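PDB 5IG2: short-chain dehydrogenase/reductase SDR from Burkholderia phymatum, which binds NAD and probably uses it as acceptor to oxidise the CH-OH group of a substrate, or runs the reverse reduction. Local coordinates for residues M9-F12 with D13-A17; A31-G34 with A35-M39; G104-L107 with W108-S111; T269-L272 with R273-I277. One frame throughout, in Å; residues are numbered along the deposited sequence.

How the contacts relate
All four contacts are local, each made within one continuous run of chain, but they sit in different places. Contact 1 is a surface turn before strand 16-20, whereas contacts 2, 3 and 4 are partly buried. Contact 2, the end of helix 25-36, touches contact 1, G14 N lying 2.9 Å from G38 O, on the same side of the chain's centre. Contact 3, on the opposite side of that centre, and contact 4, on helix 267-279, both meet the second subunit; their centres are about 24 Å apart. Backbone bonds round glycines dominate contacts 1 and 2. Contact 3 adds aromatic packing and ordered waters, contact 4 charged groups shared with the second subunit.

Contact 1: residues M9-F12 with D13-A17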
ATOM      1  N   MET B   9      34.498  46.268 -12.793  1.00 43.80           N
ATOM      2  CA  MET B   9      33.420  45.895 -11.882  1.00 49.58           C
ATOM      3  C   MET B   9      33.911  45.786 -10.442  1.00 50.53           C
ATOM      4  O   MET B   9      35.107  45.614 -10.190  1.00 53.85           O
ATOM      5  CB  MET B   9      32.779  44.573 -12.308  1.00 56.36           C
ATOM      6  CG  MET B   9      31.400  44.731 -12.923  1.00 65.85           C
ATOM      7  SD  MET B   9      30.722  43.189 -13.569  1.00 72.51           S
ATOM      8  CE  MET B   9      30.430  42.240 -12.074  1.00 70.99           C
ATOM      9  N   PHE B  10      32.973  45.897  -9.502  1.00 43.60           N
ATOM     10  CA  PHE B  10      33.303  45.842  -8.081  1.00 34.19           C
ATOM     11  C   PHE B  10      33.633  44.408  -7.686  1.00 35.44           C
ATOM     12  O   PHE B  10      32.893  43.477  -8.018  1.00 35.50           O
ATOM     13  CB  PHE B  10      32.131  46.370  -7.253  1.00 29.61           C
ATOM     14  CG  PHE B  10      32.459  46.608  -5.809  1.00 27.13           C
ATOM     15  CD1 PHE B  10      32.354  45.583  -4.880  1.00 25.34           C
ATOM     16  CD2 PHE B  10      32.857  47.864  -5.376  1.00 23.25           C
ATOM     17  CE1 PHE B  10      32.659  45.809  -3.546  1.00 26.76           C
ATOM     18  CE2 PHE B  10      33.157  48.098  -4.048  1.00 21.84           C
ATOM     19  CZ  PHE B  10      33.058  47.073  -3.131  1.00 24.16           C
ATOM     20  N   GLU B  11      34.754  44.231  -6.987  1.00 31.18           N
ATOM     21  CA  GLU B  11      35.219  42.907  -6.586  1.00 31.26           C
ATOM     22  C   GLU B  11      34.726  42.579  -5.179  1.00 28.46           C
ATOM     23  O   GLU B  11      34.821  43.406  -4.266  1.00 30.36           O
ATOM     24  CB  GLU B  11      36.745  42.841  -6.648  1.00 37.10           C
ATOM     25  CG  GLU B  11      37.299  43.040  -8.051  1.00 44.77           C
ATOM     26  CD  GLU B  11      38.773  43.454  -8.071  1.00 50.49           C
ATOM     27  OE1 GLU B  11      39.491  43.239  -7.058  1.00 49.96           O
ATOM     28  OE2 GLU B  11      39.205  43.995  -9.119  1.00 47.13           O
ATOM     29  N   PHE B  12      34.197  41.374  -5.009  1.00 21.42           N
ATOM     30  CA  PHE B  12      33.650  40.945  -3.728  1.00 19.51           C
ATOM     31  C   PHE B  12      34.488  39.886  -3.024  1.00 19.73           C
ATOM     32  O   PHE B  12      34.627  39.933  -1.801  1.00 19.35           O
ATOM     33  CB  PHE B  12      32.226  40.404  -3.922  1.00 15.73           C
ATOM     34  CG  PHE B  12      31.269  41.402  -4.506  1.00 17.96           C
ATOM     35  CD1 PHE B  12      30.664  42.350  -3.705  1.00 16.37           C
ATOM     36  CD2 PHE B  12      30.964  41.381  -5.856  1.00 19.47           C
ATOM     37  CE1 PHE B  12      29.777  43.267  -4.247  1.00 20.12           C
ATOM     38  CE2 PHE B  12      30.078  42.292  -6.400  1.00 21.08           C
ATOM     39  CZ  PHE B  12      29.481  43.234  -5.592  1.00 20.00           C
ATOM     40  N   ASP B  13      35.034  38.920  -3.758  1.00 22.13           N
ATOM     41  CA  ASP B  13      35.692  37.785  -3.126  1.00 20.10           C
ATOM     42  C   ASP B  13      36.884  38.259  -2.306  1.00 18.94           C
ATOM     43  O   ASP B  13      37.745  38.982  -2.811  1.00 21.47           O
ATOM     44  CB  ASP B  13      36.138  36.788  -4.191  1.00 23.43           C
ATOM     45  CG  ASP B  13      36.485  35.428  -3.612  1.00 24.06           C
ATOM     46  OD1 ASP B  13      36.694  35.329  -2.383  1.00 24.76           O
ATOM     47  OD2 ASP B  13      36.560  34.457  -4.390  1.00 26.93           O
ATOM     48  N   GLY B  14      36.921  37.858  -1.033  1.00 15.28           N
ATOM     49  CA  GLY B  14      37.966  38.275  -0.123  1.00 16.24           C
ATOM     50  C   GLY B  14      37.775  39.636   0.519  1.00 20.74           C
ATOM     51  O   GLY B  14      38.592  40.017   1.369  1.00 20.69           O
ATOM     52  N   LYS B  15      36.734  40.385   0.141  1.00 19.55           N
ATOM     53  CA  LYS B  15      36.438  41.695   0.709  1.00 18.87           C
ATOM     54  C   LYS B  15      35.550  41.566   1.952  1.00 19.94           C
ATOM     55  O   LYS B  15      34.959  40.519   2.222  1.00 19.15           O
ATOM     56  CB  LYS B  15      35.761  42.584  -0.328  1.00 18.04           C
ATOM     57  CG  LYS B  15      36.512  42.682  -1.642  1.00 25.85           C
ATOM     58  CD  LYS B  15      37.868  43.302  -1.459  1.00 27.19           C
ATOM     59  CE  LYS B  15      38.557  43.484  -2.792  1.00 34.56           C
ATOM     60  NZ  LYS B  15      39.882  44.150  -2.597  1.00 43.26           N
ATOM     61  N   VAL B  16      35.449  42.660   2.709  1.00 14.66           N
ATOM     62  CA  VAL B  16      34.764  42.665   3.999  1.00 17.01           C
ATOM     63  C   VAL B  16      33.450  43.430   3.886  1.00 17.85           C
ATOM     64  O   VAL B  16      33.435  44.605   3.496  1.00 17.81           O
ATOM     65  CB  VAL B  16      35.648  43.270   5.100  1.00 18.33           C
ATOM     66  CG1 VAL B  16      34.900  43.296   6.414  1.00 13.58           C
ATOM     67  CG2 VAL B  16      36.936  42.468   5.228  1.00 18.62           C
ATOM     68  N   ALA B  17      32.353  42.773   4.261  1.00 16.48           N
ATOM     69  CA  ALA B  17      31.033  43.393   4.313  1.00 16.71           C
ATOM     70  C   ALA B  17      30.578  43.528   5.763  1.00 16.36           C
ATOM     71  O   ALA B  17      30.696  42.581   6.548  1.00 17.19           O
ATOM     72  CB  ALA B  17      30.010  42.582   3.518  1.00 11.88           C
TER
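K15 sets CG anti to its carbonyl carbon (chi1 -52°) and then bends at chi2, a course that carries its chain back across the carbonyls of E11 and F12. CG lies 3.2 Å from E11 O, and CB is equally near F12 O at 3.2 Å. The aliphatic part of the lysine thus lies against backbone oxygens, with CE 4.3 Å from E11 CB. Opposite charges follow at the ends of the two chains, but E11 OE1 and K15 NZ stay 4.6 Å apart, beyond a salt bridge; the ammonium group also has a long, weak ion pair with E142. The backbone from F12 to K15 forms a type II beta turn. K15 N closes it by donating to F12 O at 2.9 Å with a fairly straight N-H angle of 159°, approaching from above the carbonyl plane. G14 takes the third position with positive phi, backbone angles suited to a residue without CB. The turn delivers the chain into strand 16-20, an inner strand, the first in the chain, of the parallel Rossmann-type sheet, and V16 already pairs with L94 of the adjacent strand 94-97. The F12 ring has F10 CD1 over one face, 3.5 Å above its plane and toward the rim, while the ring of F250 meets it at about 50°. I253 of helix 242-254 also packs on F12.

Contact 2: residues A31-G34 with A35-M39; sequences AEKG and ASLGM
G34 O, near the end of helix 25-36, accepts a straight bond from M39 N at 2.9 Å, from above the carbonyl plane, and a weak one from L37 N. Together with the bond from G38 N to A35 O, this closes a Schellman motif. G38 is the first residue to leave helical geometry; its positive phi is the usual place of glycine in this motif. M39 starts back toward the last turn, CB and CG each 3.3 Å from G34 O; bent at chi3, the chain then leads away, SD staying 4.1 Å from G34 CA. One residue earlier, K33 O is held by a side chain. S36 OG sits between its own backbone N and carbonyl carbon (chi1 70°) and donates to K33 O at 2.6 Å. The L37 N-H is shared between this oxygen and G34 O, both bonds weak. A water joins the ends of the two side chains, accepting from K33 NZ at 2.8 Å and donating to S36 OG. K33 also crosses L37 obliquely, CE 4.1 Å from CD1. The cap turns the chain from helix 25-36 into strand 40-45 in the first beta-alpha-beta unit: A31 and A35 face L43 and L41 of that strand, A31 and E32 meet L58 of helix 48-60, and K33, L37 and M39 pack on F250 of helix 242-254.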
ATOM      1  N   ALA B  31      23.872  38.870   3.870  1.00 11.47           N
ATOM      2  CA  ALA B  31      24.954  38.083   4.440  1.00 10.82           C
ATOM      3  C   ALA B  31      25.113  36.763   3.697  1.00 14.86           C
ATOM      4  O   ALA B  31      26.238  36.348   3.388  1.00 16.76           O
ATOM      5  CB  ALA B  31      24.687  37.866   5.930  1.00  8.79           C
ATOM      6  N   GLU B  32      23.993  36.113   3.364  1.00 14.26           N
ATOM      7  CA  GLU B  32      24.052  34.877   2.597  1.00 12.76           C
ATOM      8  C   GLU B  32      24.665  35.113   1.228  1.00 14.67           C
ATOM      9  O   GLU B  32      25.503  34.331   0.771  1.00 16.11           O
ATOM     10  CB  GLU B  32      22.656  34.282   2.459  1.00 14.11           C
ATOM     11  CG  GLU B  32      22.086  33.778   3.767  1.00 18.54           C
ATOM     12  CD  GLU B  32      20.612  33.415   3.649  1.00 25.12           C
ATOM     13  OE1 GLU B  32      19.883  34.118   2.917  1.00 22.88           O
ATOM     14  OE2 GLU B  32      20.184  32.428   4.285  1.00 27.87           O
ATOM     15  N   LYS B  33      24.255  36.188   0.553  1.00 15.74           N
ATOM     16  CA  LYS B  33      24.813  36.478  -0.766  1.00 16.81           C
ATOM     17  C   LYS B  33      26.296  36.819  -0.662  1.00 16.45           C
ATOM     18  O   LYS B  33      27.106  36.325  -1.454  1.00 15.43           O
ATOM     19  CB  LYS B  33      24.030  37.619  -1.425  1.00 13.60           C
ATOM     20  CG  LYS B  33      24.513  38.001  -2.815  1.00 16.54           C
ATOM     21  CD  LYS B  33      24.381  36.846  -3.803  1.00 17.14           C
ATOM     22  CE  LYS B  33      24.786  37.316  -5.196  1.00 20.35           C
ATOM     23  NZ  LYS B  33      24.645  36.259  -6.228  1.00 21.36           N
ATOM     24  N   GLY B  34      26.668  37.647   0.322  1.00 14.56           N
ATOM     25  CA  GLY B  34      28.072  37.961   0.521  1.00 12.38           C
ATOM     26  C   GLY B  34      28.908  36.725   0.788  1.00 12.14           C
ATOM     27  O   GLY B  34      29.995  36.565   0.227  1.00 16.01           O
ATOM     28  N   ALA B  35      28.409  35.830   1.643  1.00 13.68           N
ATOM     29  CA  ALA B  35      29.114  34.574   1.887  1.00 14.17           C
ATOM     30  C   ALA B  35      29.323  33.797   0.595  1.00 17.11           C
ATOM     31  O   ALA B  35      30.419  33.285   0.346  1.00 19.39           O
ATOM     32  CB  ALA B  35      28.352  33.716   2.895  1.00 14.92           C
ATOM     33  N   SER B  36      28.286  33.703  -0.247  1.00 18.37           N
ATOM     34  CA  SER B  36      28.400  32.937  -1.488  1.00 17.49           C
ATOM     35  C   SER B  36      29.412  33.539  -2.455  1.00 17.82           C
ATOM     36  O   SER B  36      29.897  32.834  -3.346  1.00 18.57           O
ATOM     37  CB  SER B  36      27.037  32.826  -2.176  1.00 16.15           C
ATOM     38  OG  SER B  36      26.616  34.070  -2.708  1.00 17.65           O
ATOM     39  N   LEU B  37      29.724  34.820  -2.314  1.00 15.67           N
ATOM     40  CA  LEU B  37      30.705  35.479  -3.160  1.00 21.48           C
ATOM     41  C   LEU B  37      32.095  35.453  -2.553  1.00 23.01           C
ATOM     42  O   LEU B  37      33.037  35.960  -3.175  1.00 25.25           O
ATOM     43  CB  LEU B  37      30.282  36.930  -3.428  1.00 21.09           C
ATOM     44  CG  LEU B  37      29.012  37.087  -4.267  1.00 21.84           C
ATOM     45  CD1 LEU B  37      28.629  38.551  -4.400  1.00 23.55           C
ATOM     46  CD2 LEU B  37      29.173  36.431  -5.644  1.00 23.42           C
ATOM     47  N   GLY B  38      32.243  34.884  -1.361  1.00 17.32           N
ATOM     48  CA  GLY B  38      33.536  34.818  -0.714  1.00 18.28           C
ATOM     49  C   GLY B  38      33.875  36.005   0.152  1.00 20.05           C
ATOM     50  O   GLY B  38      35.053  36.196   0.477  1.00 17.99           O
ATOM     51  N   MET B  39      32.887  36.804   0.542  1.00 18.76           N
ATOM     52  CA  MET B  39      33.149  37.945   1.408  1.00 22.36           C
ATOM     53  C   MET B  39      33.295  37.505   2.861  1.00 19.07           C
ATOM     54  O   MET B  39      32.676  36.535   3.303  1.00 16.32           O
ATOM     55  CB  MET B  39      32.026  38.976   1.305  1.00 19.82           C
ATOM     56  CG  MET B  39      31.679  39.419  -0.103  1.00 18.19           C
ATOM     57  SD  MET B  39      30.762  40.976  -0.048  1.00 18.16           S
ATOM     58  CE  MET B  39      32.127  42.084   0.335  1.00 18.28           C
TER
HETATM   59  O   HOH W   1      26.154  34.022  -5.581  1.00 27.10           O

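Contact 3: residues G104-L107 with W108-S111; sequences GGFL and WESS
F106 O accepts E109 N at 2.9 Å across a short 3-10 turn, the donor standing above the carbonyl plane, and a weak bond from S110 N to L107 O continues it. F106 and W108 run alongside each other. F106 CB stands over one face of the indole, 3.9 Å from the centroid of its six-membered ring and 16° off the normal, a CH-pi contact. Beyond it the ring planes are 26° apart, and the rings are displaced so far that little of one covers the other. W108 reaches this place because its CG lies between the backbone N and carbonyl carbon (chi1 58°). E109, extended beyond CG, runs alongside F106, with OE2 at the ring edge, 3.8 Å from CD2, while OE1 is hydrogen-bonded to S223 and T221. Three waters meet at S110 OG, one of them also donating to F106 O at 2.7 Å; the others reach G104 O and G105 O, so the glycine carbonyls are joined to the serine through solvent. Another water donates to both L107 O and S110 O. In the second subunit D181 receives the L107 N-H, while A185 and L138 pack on F106 and W108. The segment is a subunit-interface loop between strand 94-97 and helix 112-140 of the SDR fold, ending with S111 as the helix N-cap.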
ATOM      1  N   GLY B 104       2.835  52.831  12.521  1.00 16.76           N
ATOM      2  CA  GLY B 104       1.803  53.368  11.654  1.00 16.48           C
ATOM      3  C   GLY B 104       0.662  53.983  12.443  1.00 17.35           C
ATOM      4  O   GLY B 104       0.679  54.018  13.676  1.00 17.50           O
ATOM      5  N   GLY B 105      -0.336  54.449  11.707  1.00 15.06           N
ATOM      6  CA  GLY B 105      -1.472  55.133  12.284  1.00 12.00           C
ATOM      7  C   GLY B 105      -1.508  56.591  11.864  1.00 12.31           C
ATOM      8  O   GLY B 105      -0.534  57.147  11.353  1.00 14.80           O
ATOM      9  N   PHE B 106      -2.682  57.201  12.048  1.00 11.78           N
ATOM     10  CA  PHE B 106      -2.840  58.634  11.805  1.00 12.89           C
ATOM     11  C   PHE B 106      -1.680  59.391  12.432  1.00 14.56           C
ATOM     12  O   PHE B 106      -1.332  59.156  13.591  1.00 15.56           O
ATOM     13  CB  PHE B 106      -4.156  59.147  12.396  1.00 15.20           C
ATOM     14  CG  PHE B 106      -5.383  58.691  11.672  1.00 15.67           C
ATOM     15  CD1 PHE B 106      -5.317  58.258  10.355  1.00 18.31           C
ATOM     16  CD2 PHE B 106      -6.617  58.715  12.311  1.00 19.39           C
ATOM     17  CE1 PHE B 106      -6.464  57.843   9.687  1.00 20.67           C
ATOM     18  CE2 PHE B 106      -7.773  58.305  11.652  1.00 23.44           C
ATOM     19  CZ  PHE B 106      -7.696  57.868  10.336  1.00 22.77           C
ATOM     20  N   LEU B 107      -1.092  60.312  11.666  1.00 15.93           N
ATOM     21  CA  LEU B 107       0.202  60.872  12.054  1.00 14.00           C
ATOM     22  C   LEU B 107       0.168  61.491  13.447  1.00 12.55           C
ATOM     23  O   LEU B 107       1.093  61.286  14.243  1.00 13.51           O
ATOM     24  CB  LEU B 107       0.655  61.897  11.025  1.00 15.62           C
ATOM     25  CG  LEU B 107       2.122  62.304  11.175  1.00 15.73           C
ATOM     26  CD1 LEU B 107       3.037  61.083  11.004  1.00 13.94           C
ATOM     27  CD2 LEU B 107       2.446  63.407  10.169  1.00 13.56           C
ATOM     28  N   TRP B 108      -0.894  62.235  13.769  1.00 14.05           N
ATOM     29  CA  TRP B 108      -0.972  62.935  15.054  1.00 16.53           C
ATOM     30  C   TRP B 108      -1.253  62.005  16.231  1.00 17.58           C
ATOM     31  O   TRP B 108      -1.072  62.417  17.380  1.00 17.79           O
ATOM     32  CB  TRP B 108      -2.052  64.023  15.012  1.00 13.76           C
ATOM     33  CG  TRP B 108      -3.409  63.476  14.673  1.00 15.55           C
ATOM     34  CD1 TRP B 108      -4.359  63.006  15.545  1.00 16.27           C
ATOM     35  CD2 TRP B 108      -3.957  63.317  13.359  1.00 13.97           C
ATOM     36  NE1 TRP B 108      -5.465  62.564  14.848  1.00 16.19           N
ATOM     37  CE2 TRP B 108      -5.240  62.739  13.506  1.00 16.98           C
ATOM     38  CE3 TRP B 108      -3.483  63.602  12.070  1.00 12.80           C
ATOM     39  CZ2 TRP B 108      -6.062  62.450  12.412  1.00 19.89           C
ATOM     40  CZ3 TRP B 108      -4.295  63.310  10.983  1.00 16.65           C
ATOM     41  CH2 TRP B 108      -5.575  62.745  11.160  1.00 19.24           C
ATOM     42  N   GLU B 109      -1.698  60.769  15.986  1.00 14.38           N
ATOM     43  CA  GLU B 109      -1.947  59.851  17.092  1.00 14.63           C
ATOM     44  C   GLU B 109      -0.685  59.174  17.614  1.00 16.32           C
ATOM     45  O   GLU B 109      -0.725  58.599  18.703  1.00 18.75           O
ATOM     46  CB  GLU B 109      -2.949  58.778  16.669  1.00 14.44           C
ATOM     47  CG  GLU B 109      -4.320  59.339  16.380  1.00 15.18           C
ATOM     48  CD  GLU B 109      -5.309  58.266  15.973  1.00 19.07           C
ATOM     49  OE1 GLU B 109      -4.869  57.184  15.555  1.00 19.95           O
ATOM     50  OE2 GLU B 109      -6.526  58.515  16.067  1.00 21.96           O
ATOM     51  N   SER B 110       0.417  59.206  16.864  1.00 15.73           N
ATOM     52  CA  SER B 110       1.658  58.592  17.316  1.00 15.50           C
ATOM     53  C   SER B 110       2.287  59.409  18.442  1.00 15.42           C
ATOM     54  O   SER B 110       2.072  60.615  18.566  1.00 17.05           O
ATOM     55  CB  SER B 110       2.650  58.473  16.165  1.00 14.80           C
ATOM     56  OG  SER B 110       2.204  57.568  15.168  1.00 17.75           O
ATOM     57  N   SER B 111       3.096  58.740  19.253  1.00 12.87           N
ATOM     58  CA  SER B 111       3.713  59.380  20.403  1.00 17.45           C
ATOM     59  C   SER B 111       5.068  59.975  20.035  1.00 19.53           C
ATOM     60  O   SER B 111       5.657  59.651  18.999  1.00 16.83           O
ATOM     61  CB  SER B 111       3.897  58.371  21.534  1.00 17.37           C
ATOM     62  OG  SER B 111       4.810  57.371  21.113  1.00 14.98           O
TER
HETATM   63  O   HOH W   2      -0.541  56.897  14.859  1.00 17.47           O
HETATM   64  O   HOH W   3       2.501  55.015  15.646  1.00 25.00           O
HETATM   65  O   HOH W   4       2.077  57.452  12.281  1.00 17.62           O
HETATM   66  O   HOH W   5       2.570  62.186  16.324  1.00 16.46           O

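Contact 4: residues T269-L272 with R273-I277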
ATOM      1  N   THR B 269       3.017  54.979  -9.494  1.00 12.00           N
ATOM      2  CA  THR B 269       2.596  55.858  -8.417  0.72 15.47           C
ATOM      3  C   THR B 269       3.702  56.810  -7.985  1.00 15.72           C
ATOM      4  O   THR B 269       3.397  57.885  -7.455  1.00 15.89           O
ATOM      5  CB  THR B 269       2.075  55.056  -7.214  0.72 20.02           C
ATOM      6  OG1 THR B 269       3.061  54.109  -6.786  0.72 20.12           O
ATOM      7  CG2 THR B 269       0.777  54.330  -7.578  0.72 21.66           C
ATOM      8  N   VAL B 270       4.969  56.481  -8.234  1.00 13.75           N
ATOM      9  CA  VAL B 270       6.018  57.476  -8.024  1.00 13.26           C
ATOM     10  C   VAL B 270       5.863  58.615  -9.028  1.00 15.77           C
ATOM     11  O   VAL B 270       5.971  59.798  -8.677  1.00 15.38           O
ATOM     12  CB  VAL B 270       7.406  56.821  -8.116  1.00 12.52           C
ATOM     13  CG1 VAL B 270       8.485  57.877  -8.074  1.00 14.71           C
ATOM     14  CG2 VAL B 270       7.589  55.829  -6.977  1.00 11.41           C
ATOM     15  N   ARG B 271       5.583  58.283 -10.287  1.00 12.78           N
ATOM     16  CA  ARG B 271       5.365  59.323 -11.283  1.00 16.08           C
ATOM     17  C   ARG B 271       4.188  60.217 -10.890  1.00 20.06           C
ATOM     18  O   ARG B 271       4.232  61.439 -11.083  1.00 18.00           O
ATOM     19  CB  ARG B 271       5.151  58.677 -12.658  1.00 17.15           C
ATOM     20  CG  ARG B 271       4.905  59.665 -13.790  1.00 36.13           C
ATOM     21  CD  ARG B 271       6.189  60.380 -14.235  1.00 48.76           C
ATOM     22  NE  ARG B 271       5.923  61.696 -14.824  1.00 54.33           N
ATOM     23  CZ  ARG B 271       6.397  62.851 -14.348  1.00 55.20           C
ATOM     24  NH1 ARG B 271       7.185  62.868 -13.280  1.00 54.19           N
ATOM     25  NH2 ARG B 271       6.095  63.994 -14.951  1.00 53.98           N
ATOM     26  N   LEU B 272       3.140  59.628 -10.303  1.00 14.34           N
ATOM     27  CA  LEU B 272       1.971  60.406  -9.893  1.00 13.54           C
ATOM     28  C   LEU B 272       2.343  61.445  -8.839  1.00 14.87           C
ATOM     29  O   LEU B 272       1.951  62.614  -8.934  1.00 12.99           O
ATOM     30  CB  LEU B 272       0.879  59.465  -9.373  1.00 12.85           C
ATOM     31  CG  LEU B 272      -0.464  60.082  -8.996  1.00 16.90           C
ATOM     32  CD1 LEU B 272      -1.173  60.643 -10.227  1.00 16.07           C
ATOM     33  CD2 LEU B 272      -1.340  59.075  -8.280  1.00 15.96           C
ATOM     34  N   ARG B 273       3.102  61.034  -7.822  1.00 12.70           N
ATOM     35  CA  ARG B 273       3.575  61.978  -6.813  1.00 11.05           C
ATOM     36  C   ARG B 273       4.464  63.053  -7.429  1.00 18.35           C
ATOM     37  O   ARG B 273       4.344  64.241  -7.093  1.00 15.57           O
ATOM     38  CB  ARG B 273       4.337  61.231  -5.719  1.00 10.69           C
ATOM     39  CG  ARG B 273       4.977  62.159  -4.703  1.00 10.95           C
ATOM     40  CD  ARG B 273       5.595  61.429  -3.492  1.00 11.30           C
ATOM     41  NE  ARG B 273       6.153  62.449  -2.609  1.00 14.38           N
ATOM     42  CZ  ARG B 273       7.388  62.945  -2.710  1.00 16.92           C
ATOM     43  NH1 ARG B 273       8.239  62.466  -3.620  1.00 14.99           N
ATOM     44  NH2 ARG B 273       7.771  63.925  -1.901  1.00 13.53           N
ATOM     45  N   HIS B 274       5.373  62.660  -8.327  1.00 13.30           N
ATOM     46  CA  HIS B 274       6.258  63.649  -8.935  1.00 13.87           C
ATOM     47  C   HIS B 274       5.465  64.673  -9.731  1.00 15.21           C
ATOM     48  O   HIS B 274       5.778  65.871  -9.709  1.00 17.59           O
ATOM     49  CB  HIS B 274       7.297  62.955  -9.816  1.00 12.69           C
ATOM     50  CG  HIS B 274       8.334  62.203  -9.036  1.00 16.74           C
ATOM     51  ND1 HIS B 274       9.226  61.331  -9.623  1.00 18.20           N
ATOM     52  CD2 HIS B 274       8.615  62.195  -7.711  1.00 16.16           C
ATOM     53  CE1 HIS B 274      10.018  60.824  -8.694  1.00 17.93           C
ATOM     54  NE2 HIS B 274       9.669  61.332  -7.524  1.00 16.09           N
ATOM     55  N   GLU B 275       4.417  64.229 -10.431  1.00 13.64           N
ATOM     56  CA  GLU B 275       3.652  65.190 -11.212  1.00 18.33           C
ATOM     57  C   GLU B 275       2.764  66.055 -10.325  1.00 18.02           C
ATOM     58  O   GLU B 275       2.458  67.195 -10.696  1.00 20.75           O
ATOM     59  CB  GLU B 275       2.818  64.491 -12.281  1.00 21.98           C
ATOM     60  CG  GLU B 275       2.301  65.513 -13.306  1.00 39.94           C
ATOM     61  CD  GLU B 275       1.478  64.899 -14.415  1.00 47.25           C
ATOM     62  OE1 GLU B 275       1.121  63.702 -14.310  1.00 51.94           O
ATOM     63  OE2 GLU B 275       1.196  65.628 -15.391  1.00 47.40           O
ATOM     64  N   ASP B 276       2.318  65.533  -9.173  1.00 14.53           N
ATOM     65  CA  ASP B 276       1.672  66.395  -8.186  1.00 13.35           C
ATOM     66  C   ASP B 276       2.581  67.569  -7.871  1.00 16.80           C
ATOM     67  O   ASP B 276       2.178  68.737  -7.952  1.00 19.20           O
ATOM     68  CB  ASP B 276       1.376  65.642  -6.881  1.00 12.81           C
ATOM     69  CG  ASP B 276       0.258  64.616  -6.991  1.00 16.13           C
ATOM     70  OD1 ASP B 276      -0.533  64.616  -7.968  1.00 15.26           O
ATOM     71  OD2 ASP B 276       0.181  63.790  -6.041  1.00 14.07           O
ATOM     72  N   ILE B 277       3.831  67.262  -7.511  1.00 13.76           N
ATOM     73  CA  ILE B 277       4.784  68.298  -7.125  1.00 15.07           C
ATOM     74  C   ILE B 277       5.048  69.233  -8.293  1.00 15.70           C
ATOM     75  O   ILE B 277       4.956  70.456  -8.161  1.00 16.82           O
ATOM     76  CB  ILE B 277       6.086  67.658  -6.613  1.00 15.89           C
ATOM     77  CG1 ILE B 277       5.834  66.887  -5.318  1.00 13.56           C
ATOM     78  CG2 ILE B 277       7.182  68.718  -6.449  1.00 15.73           C
ATOM     79  CD1 ILE B 277       6.935  65.882  -4.992  1.00 12.98           C
TER
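V270 meets the H274 ring by CH-pi packing: CG1 lies over one face, 3.8 Å from the ring centroid and 30° off its normal. The two side chains run alongside each other, V270 CG1 anti to the backbone N (chi1 173°), and V270 O lies over the same face, 3.4 Å above the plane and toward the rim. R271 instead crosses H274 at about a right angle, its guanidinium turned 58° from the imidazole, with NH1 3.5 Å from H274 CB. Bent at chi2, the arginine folds back along the next turn, and E275 CB lies on one face of its guanidinium, offset toward the rim. Backbone bonds one turn apart form the regular frame: H274 N to V270 O (2.9 Å), E275 N to R271 O (2.9 Å), D276 N to L272 O (3.0 Å) and a longer one from R273 N to T269 O. The polar ends look beyond the helix. R271 NH2 forms a salt bridge with E278 of its own chain, and R273 pairs with E176 of the second subunit; D276 OD1 makes a salt bridge to R281 and a hydrogen bond to T284. H274 stacks on H274 of the second subunit. E278 of that subunit takes both R271 NH1, in a salt bridge, and H274 ND1, so it would balance the arginine's charge and might favour a protonated H274.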